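Local coordinates for sensor protein (Shewanella oneidensis, PDB 3LIC), which probably senses an extracellular signal through its PDC-fold sensor domain and relays it across the membrane to its own histidine kinase part in a two-component system, at residues V185-D188 / Q189-I193; K216-A219 / F220-L224; L169-L172 / P173-G177; K57-T60 / V61-R65. All coordinates share one frame; numbering follows the deposited sequence.

Contact 1: residues V185-D188 / Q189-I193; sequences VLDD and QGRLI
One face of the R191 guanidinium is met by the D187 carboxylate, whose OD2 sits 3.2 Å above the plane and toward its rim. Because OD2 lies well out of the guanidinium plane, no N-H points at it, and the salt bridge (D187 OD2 to R191 NH1, 3.4 Å) is one of charge alone; the two planes stand 75° apart. D187 OD1 accepts Q189 N at 2.6 Å and R191 N at 2.8 Å, which arrive from opposite faces of the carboxylate and should restrain its rotation. A chi1 of 74° places CG between the backbone N and the carbonyl carbon, folding the group back over the turn. This is a type I beta turn from D187 to G190, closed by G190 N to D187 O. Beyond it the hairpin is held by D187 N to R191 O and by I193 N to V185 O at 2.7 Å. L186 and L192 form an antiparallel non-hydrogen-bonded pair, their methyls CD2 and CD1 3.8 Å apart, and both side chains rest on W209. The hairpin joins strands 183-186 and 192-194 at one margin of the five-stranded sheet, where R255 from strand 255-261 also bonds D187 O.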
# COMPACT_ATOMS: atom_id res chain seq x y z
N VAL A 185 1.00 -5.86 -7.89
CA VAL A 185 -0.22 -5.54 -7.18
C VAL A 185 -0.82 -4.32 -7.85
O VAL A 185 -0.12 -3.35 -8.16
CB VAL A 185 0.00 -5.22 -5.66
CG1 VAL A 185 -1.37 -5.01 -4.96
CG2 VAL A 185 0.74 -6.33 -4.94
N LEU A 186 -2.10 -4.38 -8.12
CA LEU A 186 -2.79 -3.29 -8.80
C LEU A 186 -3.91 -2.87 -7.85
O LEU A 186 -4.45 -3.71 -7.17
CB LEU A 186 -3.43 -3.84 -10.06
CG LEU A 186 -2.51 -4.42 -11.12
CD1 LEU A 186 -3.41 -5.01 -12.27
CD2 LEU A 186 -1.63 -3.26 -11.62
N ASP A 187 -4.23 -1.59 -7.77
CA ASP A 187 -5.39 -1.17 -7.05
C ASP A 187 -6.69 -1.53 -7.86
O ASP A 187 -6.63 -2.21 -8.86
CB ASP A 187 -5.32 0.31 -6.73
CG ASP A 187 -5.57 1.19 -7.92
OD1 ASP A 187 -5.97 0.73 -9.00
OD2 ASP A 187 -5.35 2.41 -7.80
N ASP A 188 -7.83 -1.06 -7.40
CA ASP A 188 -9.12 -1.43 -8.01
C ASP A 188 -9.28 -0.73 -9.36
O ASP A 188 -10.10 -1.16 -10.17
CB ASP A 188 -10.27 -1.02 -7.10
CG ASP A 188 -10.16 0.41 -6.65
OD1 ASP A 188 -9.14 0.76 -6.02
OD2 ASP A 188 -11.05 1.21 -6.97
N GLN A 189 -8.48 0.30 -9.62
CA GLN A 189 -8.61 0.96 -10.90
C GLN A 189 -7.57 0.41 -11.82
O GLN A 189 -7.41 0.88 -12.93
CB GLN A 189 -8.35 2.47 -10.76
CG GLN A 189 -9.32 3.20 -9.85
CD GLN A 189 -10.76 3.23 -10.42
OE1 GLN A 189 -11.73 3.19 -9.66
NE2 GLN A 189 -10.89 3.28 -11.76
N GLY A 190 -6.80 -0.57 -11.36
CA GLY A 190 -5.78 -1.10 -12.26
C GLY A 190 -4.49 -0.32 -12.23
O GLY A 190 -3.63 -0.57 -13.03
N ARG A 191 -4.31 0.61 -11.30
CA ARG A 191 -3.04 1.29 -11.27
C ARG A 191 -2.01 0.56 -10.40
O ARG A 191 -2.35 -0.12 -9.45
CB ARG A 191 -3.24 2.75 -10.82
CG ARG A 191 -4.06 3.61 -11.85
CD ARG A 191 -3.85 5.13 -11.62
NE ARG A 191 -3.79 5.51 -10.20
CZ ARG A 191 -4.84 5.49 -9.36
NH1 ARG A 191 -6.03 5.09 -9.80
NH2 ARG A 191 -4.70 5.87 -8.09
N LEU A 192 -0.73 0.71 -10.74
CA LEU A 192 0.34 -0.07 -10.09
C LEU A 192 0.49 0.29 -8.62
O LEU A 192 0.69 1.44 -8.27
CB LEU A 192 1.64 0.22 -10.80
CG LEU A 192 2.61 -0.83 -11.31
CD1 LEU A 192 1.94 -2.11 -11.75
CD2 LEU A 192 3.39 -0.18 -12.45
N ILE A 193 0.38 -0.70 -7.75
CA ILE A 193 0.74 -0.52 -6.36
C ILE A 193 2.15 -1.07 -6.20
O ILE A 193 2.99 -0.43 -5.63
CB ILE A 193 -0.16 -1.35 -5.46
CG1 ILE A 193 -1.63 -0.87 -5.52
CG2 ILE A 193 0.38 -1.37 -4.04
CD1 ILE A 193 -1.89 0.29 -4.76

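Contact 2: residues K216-A219 / F220-L224; sequences KNIA and FATLL
I218 O is gripped twice by T222, through the backbone N at 2.9 Å and through the hydroxyl OG1 at 3.1 Å. The hydroxyl donates from above the carbonyl plane, 43° out of it. OG1 can reach because it lies anti to the carbonyl carbon of T222 (chi1 -55°), beside its own backbone N, and is thereby turned back toward the preceding helical turn. The I218 methyl CG2 brushes the same hydroxyl at 4.1 Å.

Alongside runs the regular ladder of the helix. A221 N gives a nearly straight bond to N217 O at 2.7 Å, with 169° at the hydrogen, and L223 N bonds A219 O. At the start of the helix a water near K216 O and F220 N may bridge them, though its 2.4 Å approach to F220 N is too short to be trusted.

The next shell fixes the inward side. Both polar atoms of the N217 amide are bonded, ND2 giving to D211 O and OD1 accepting from V235 N, which anchors the beginning of the helix to strand 230-235. The F220 ring has L224 CD1 over one face, offset toward the rim, and stacks with F234; it also reaches A244 and V246 of strand 241-248.

The chemistry differs from face to face. On the sheet side F220, L223 and L224 pack while the N217 amide adds a polar tie at the start of the helix; on the exposed side T222 folds its hydroxyl back onto the backbone, so that the helix itself supplies this polar atom with a partner.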
# COMPACT_ATOMS: atom_id res chain seq x y z
N LYS A 216 -0.40 -10.55 -28.42
CA LYS A 216 -0.28 -11.54 -27.37
C LYS A 216 -0.82 -11.12 -26.03
O LYS A 216 -1.21 -11.98 -25.24
CB LYS A 216 1.15 -12.01 -27.29
CG LYS A 216 1.65 -12.42 -28.66
CD LYS A 216 3.06 -12.97 -28.67
CE LYS A 216 3.95 -12.01 -29.42
NZ LYS A 216 5.27 -12.65 -29.70
N ASN A 217 -0.92 -9.82 -25.76
CA ASN A 217 -1.34 -9.39 -24.41
C ASN A 217 -2.79 -9.13 -24.24
O ASN A 217 -3.24 -8.80 -23.15
CB ASN A 217 -0.57 -8.17 -23.95
CG ASN A 217 0.92 -8.45 -23.81
OD1 ASN A 217 1.37 -9.60 -23.72
ND2 ASN A 217 1.70 -7.38 -23.81
N ILE A 218 -3.54 -9.30 -25.31
CA ILE A 218 -4.95 -8.92 -25.29
C ILE A 218 -5.70 -9.61 -24.18
O ILE A 218 -6.41 -8.93 -23.43
CB ILE A 218 -5.64 -9.19 -26.64
CG1 ILE A 218 -4.97 -8.33 -27.72
CG2 ILE A 218 -7.21 -8.98 -26.51
CD1 ILE A 218 -5.58 -8.50 -29.14
N ALA A 219 -5.60 -10.94 -24.08
CA ALA A 219 -6.38 -11.65 -23.07
C ALA A 219 -5.94 -11.25 -21.65
O ALA A 219 -6.76 -11.15 -20.74
CB ALA A 219 -6.30 -13.18 -23.26
N PHE A 220 -4.64 -11.02 -21.46
CA PHE A 220 -4.18 -10.56 -20.15
C PHE A 220 -4.78 -9.16 -19.90
O PHE A 220 -5.37 -8.90 -18.85
CB PHE A 220 -2.63 -10.56 -20.09
CG PHE A 220 -2.08 -10.29 -18.72
CD1 PHE A 220 -2.59 -10.94 -17.63
CD2 PHE A 220 -1.05 -9.35 -18.54
CE1 PHE A 220 -2.11 -10.70 -16.35
CE2 PHE A 220 -0.54 -9.09 -17.26
CZ PHE A 220 -1.08 -9.78 -16.15
N ALA A 221 -4.71 -8.28 -20.89
CA ALA A 221 -5.27 -6.92 -20.69
C ALA A 221 -6.80 -6.89 -20.43
O ALA A 221 -7.27 -6.07 -19.63
CB ALA A 221 -4.84 -5.95 -21.83
N THR A 222 -7.56 -7.82 -21.02
CA THR A 222 -9.02 -7.86 -20.78
C THR A 222 -9.33 -8.32 -19.38
O THR A 222 -10.19 -7.77 -18.68
CB THR A 222 -9.77 -8.84 -21.74
OG1 THR A 222 -9.46 -8.50 -23.09
CG2 THR A 222 -11.27 -8.78 -21.52
N LEU A 223 -8.62 -9.37 -18.99
CA LEU A 223 -8.62 -9.84 -17.62
C LEU A 223 -8.41 -8.67 -16.62
O LEU A 223 -9.17 -8.48 -15.67
CB LEU A 223 -7.51 -10.88 -17.48
CG LEU A 223 -7.70 -11.68 -16.22
CD1 LEU A 223 -9.19 -12.10 -16.15
CD2 LEU A 223 -6.77 -12.85 -16.30
N LEU A 224 -7.36 -7.90 -16.86
CA LEU A 224 -7.10 -6.74 -15.99
C LEU A 224 -8.25 -5.74 -16.04
O LEU A 224 -8.78 -5.42 -15.00
CB LEU A 224 -5.72 -6.10 -16.29
CG LEU A 224 -4.47 -6.99 -16.02
CD1 LEU A 224 -3.18 -6.29 -16.34
CD2 LEU A 224 -4.38 -7.58 -14.59
O HOH W 1 -2.90 -12.07 -22.77

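Contact 3: residues L169-L172 / P173-G177; sequences LDRL and PEQLG
L172 O receives the shortest sound polar bond between 169-172 and 173-177, from L176 N at 2.7 Å. The L176 side chain crowds the same carbonyl, with CB 3.2 Å from L172 O. One residue back, Q175 N bonds R171 O at 3.0 Å with an angle of 164°, and a water links D170 O to E174 N.

The Q175 amide lies over the R171 guanidinium: NE2 stands 3.9 Å above its centre, and the two planes are only 21° apart, nearly parallel. CG anti to the carbonyl carbon (chi1 -81°) and an extended chain beyond it bring the amide back along the helix, with OE1 3.6 Å from R171 CB. Both polar ends are held from outside, NE2 by D71 and R171 NH1 by P70 O. Replacing Q175 with an alanine would probably uncover this guanidinium face and leave D71 OD1 without its amide donor.

L172 and L176 turn to the long helix 2-46, meeting L28 and L25, while P173 packs on L183 and F194. The short helix thus joins the long one to the five-stranded sheet, and it ends in a Schellman motif, with G177 as the positive-phi C-prime residue.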
# COMPACT_ATOMS: atom_id res chain seq x y z
N LEU A 169 6.59 -0.40 0.40
CA LEU A 169 6.37 -1.35 -0.69
C LEU A 169 7.41 -2.40 -0.77
O LEU A 169 7.10 -3.53 -1.18
CB LEU A 169 6.31 -0.68 -2.06
CG LEU A 169 5.33 0.47 -2.27
CD1 LEU A 169 5.31 0.75 -3.77
CD2 LEU A 169 3.97 0.23 -1.79
N ASP A 170 8.67 -2.07 -0.47
CA ASP A 170 9.73 -3.11 -0.54
C ASP A 170 9.40 -4.36 0.27
O ASP A 170 9.91 -5.45 -0.00
CB ASP A 170 11.12 -2.57 -0.11
CG ASP A 170 11.75 -1.65 -1.19
OD1 ASP A 170 11.25 -1.62 -2.37
OD2 ASP A 170 12.73 -0.94 -0.87
N ARG A 171 8.54 -4.22 1.26
CA ARG A 171 8.22 -5.40 2.08
C ARG A 171 7.10 -6.30 1.58
O ARG A 171 6.93 -7.41 2.09
CB ARG A 171 7.91 -4.97 3.51
CG ARG A 171 9.12 -4.42 4.18
CD ARG A 171 8.86 -4.12 5.64
NE ARG A 171 8.58 -5.39 6.29
CZ ARG A 171 8.16 -5.49 7.56
NH1 ARG A 171 7.98 -4.39 8.29
NH2 ARG A 171 7.93 -6.69 8.09
N LEU A 172 6.27 -5.81 0.66
CA LEU A 172 5.09 -6.58 0.25
C LEU A 172 5.41 -7.98 -0.21
O LEU A 172 4.67 -8.89 0.14
CB LEU A 172 4.30 -5.88 -0.86
CG LEU A 172 3.62 -4.59 -0.44
CD1 LEU A 172 2.96 -3.93 -1.66
CD2 LEU A 172 2.59 -4.92 0.70
N PRO A 173 6.47 -8.19 -1.01
CA PRO A 173 6.76 -9.57 -1.49
C PRO A 173 6.96 -10.59 -0.40
O PRO A 173 6.41 -11.69 -0.42
CB PRO A 173 8.08 -9.38 -2.25
CG PRO A 173 8.05 -7.85 -2.72
CD PRO A 173 7.51 -7.23 -1.45
N GLU A 174 7.80 -10.23 0.58
CA GLU A 174 7.91 -11.08 1.74
C GLU A 174 6.59 -11.21 2.54
O GLU A 174 6.25 -12.31 3.02
CB GLU A 174 8.99 -10.54 2.65
CG GLU A 174 8.87 -11.23 4.00
CD GLU A 174 10.00 -10.88 4.93
OE1 GLU A 174 10.52 -9.73 4.81
OE2 GLU A 174 10.34 -11.75 5.79
N GLN A 175 5.86 -10.11 2.74
CA GLN A 175 4.66 -10.22 3.53
C GLN A 175 3.64 -11.11 2.78
O GLN A 175 2.82 -11.79 3.41
CB GLN A 175 4.09 -8.82 3.83
CG GLN A 175 4.80 -8.17 4.96
CD GLN A 175 4.58 -6.69 4.97
OE1 GLN A 175 4.49 -6.07 3.91
NE2 GLN A 175 4.48 -6.11 6.18
N LEU A 176 3.71 -11.10 1.44
CA LEU A 176 2.81 -11.86 0.55
C LEU A 176 3.34 -13.25 0.20
O LEU A 176 2.55 -14.12 -0.17
CB LEU A 176 2.53 -11.10 -0.74
CG LEU A 176 1.30 -10.17 -0.68
CD1 LEU A 176 1.20 -9.35 0.67
CD2 LEU A 176 1.24 -9.28 -1.95
N GLY A 177 4.65 -13.45 0.34
CA GLY A 177 5.23 -14.79 0.23
C GLY A 177 5.50 -15.14 -1.24
O GLY A 177 5.27 -16.25 -1.64
O HOH W 2 9.89 -8.18 0.72

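Contact 4: residues K57-T60 / V61-R65; sequences KLKT and VLTNR
K59 O and T63 make the tightest polar meeting between 57-60 and 61-65: the carbonyl takes OG1 at 2.8 Å and the backbone N at 2.9 Å, from opposite faces of its plane, the hydroxyl 35° out of it. OG1 arrives there because it stands anti to the carbonyl carbon of T63 (chi1 -58°), pointing back down the helix. Substituting valine for T63 is likely to leave K59 O with the amide alone, losing the hydroxyl's second hold. On the neighbouring, buried flank L62 lies against the carbonyl of the preceding turn, its CG 3.3 Å from L58 O, and together with L58 it packs against I77 of strand 74-79. T63 reaches V94 of strand 92-96.

The outer flank is slacker. T60 and N64 lie side by side; their side chains come together at T60 CG2 and N64 ND2, 3.8 Å apart, and the amide bond from N64 N to T60 O, though almost straight at 178°, is longer at 3.2 Å. The T60 hydroxyl turns to E56 O instead. Such a division marks an amphipathic alpha-helix, here helix 55-68, laid by its leucines on the six-stranded sheet of the first PDC domain, probably the membrane-distal one.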
# COMPACT_ATOMS: atom_id res chain seq x y z
N LYS A 57 4.60 13.04 24.19
CA LYS A 57 3.53 12.03 24.30
C LYS A 57 3.15 11.39 22.94
O LYS A 57 2.99 10.17 22.88
CB LYS A 57 2.23 12.61 24.94
CG LYS A 57 2.27 12.80 26.48
CD LYS A 57 0.88 13.30 26.92
CE LYS A 57 0.94 14.18 28.17
NZ LYS A 57 1.83 13.57 29.18
N LEU A 58 2.97 12.17 21.90
CA LEU A 58 2.62 11.56 20.60
C LEU A 58 3.75 10.67 20.07
O LEU A 58 3.51 9.56 19.49
CB LEU A 58 2.23 12.61 19.59
CG LEU A 58 1.08 13.49 20.03
CD1 LEU A 58 0.77 14.56 18.98
CD2 LEU A 58 -0.19 12.71 20.27
N LYS A 59 4.98 11.08 20.33
CA LYS A 59 6.14 10.30 19.92
C LYS A 59 6.18 8.96 20.63
O LYS A 59 6.42 7.90 20.02
CB LYS A 59 7.43 11.08 20.25
CG LYS A 59 8.70 10.26 20.08
CD LYS A 59 9.90 11.31 19.93
CE LYS A 59 11.24 10.63 20.00
NZ LYS A 59 11.26 9.95 21.27
N THR A 60 5.97 9.00 21.94
CA THR A 60 5.79 7.72 22.70
C THR A 60 4.64 6.89 22.14
O THR A 60 4.86 5.80 21.77
CB THR A 60 5.57 7.99 24.17
OG1 THR A 60 6.61 8.90 24.58
CG2 THR A 60 5.61 6.72 25.01
N VAL A 61 3.42 7.40 22.07
CA VAL A 61 2.31 6.61 21.44
C VAL A 61 2.69 5.93 20.09
O VAL A 61 2.53 4.68 19.92
CB VAL A 61 1.01 7.48 21.22
CG1 VAL A 61 -0.06 6.67 20.41
CG2 VAL A 61 0.45 7.88 22.55
N LEU A 62 3.20 6.73 19.15
CA LEU A 62 3.48 6.24 17.82
C LEU A 62 4.65 5.26 17.80
O LEU A 62 4.61 4.30 17.01
CB LEU A 62 3.77 7.37 16.83
CG LEU A 62 2.64 8.35 16.58
CD1 LEU A 62 3.08 9.55 15.79
CD2 LEU A 62 1.53 7.62 15.84
N THR A 63 5.70 5.51 18.60
CA THR A 63 6.80 4.52 18.71
C THR A 63 6.35 3.15 19.15
O THR A 63 6.69 2.12 18.51
CB THR A 63 7.94 4.97 19.66
OG1 THR A 63 8.41 6.20 19.17
CG2 THR A 63 9.13 3.96 19.64
N ASN A 64 5.60 3.13 20.26
CA ASN A 64 5.09 1.86 20.80
C ASN A 64 4.20 1.13 19.80
O ASN A 64 4.24 -0.11 19.65
CB ASN A 64 4.27 2.15 22.06
CG ASN A 64 5.11 2.64 23.20
OD1 ASN A 64 6.33 2.56 23.12
ND2 ASN A 64 4.49 3.16 24.26
N ARG A 65 3.39 1.89 19.08
CA ARG A 65 2.49 1.29 18.07
C ARG A 65 3.27 0.71 16.92
O ARG A 65 2.94 -0.37 16.41
CB ARG A 65 1.42 2.34 17.66
CG ARG A 65 1.14 2.49 16.17
CD ARG A 65 -0.11 3.50 15.90
NE ARG A 65 -0.75 3.31 14.61
CZ ARG A 65 -1.96 2.81 14.53
NH1 ARG A 65 -2.59 2.53 15.67
NH2 ARG A 65 -2.53 2.58 13.36

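All four contacts are partly buried, each with a packed inner side and an exposed outer one. Contacts 2 and 4 lie about 46 Å apart between centres, on opposite sides of the chain's centre, yet both are helix turns resting on a sheet: the five-stranded one for contact 2, the six-stranded one for contact 4. In each a threonine hydroxyl returns to a backbone carbonyl. Contacts 1 and 3, about 10 Å from the chain's centre, use charged or amide side chains over guanidinium faces. Contact 1 is the junction: its L186 CD1 meets L224 CD2 of contact 2 at 3.6 Å, and its V185 packs on L176 of contact 3. Contact 4 touches none of the others.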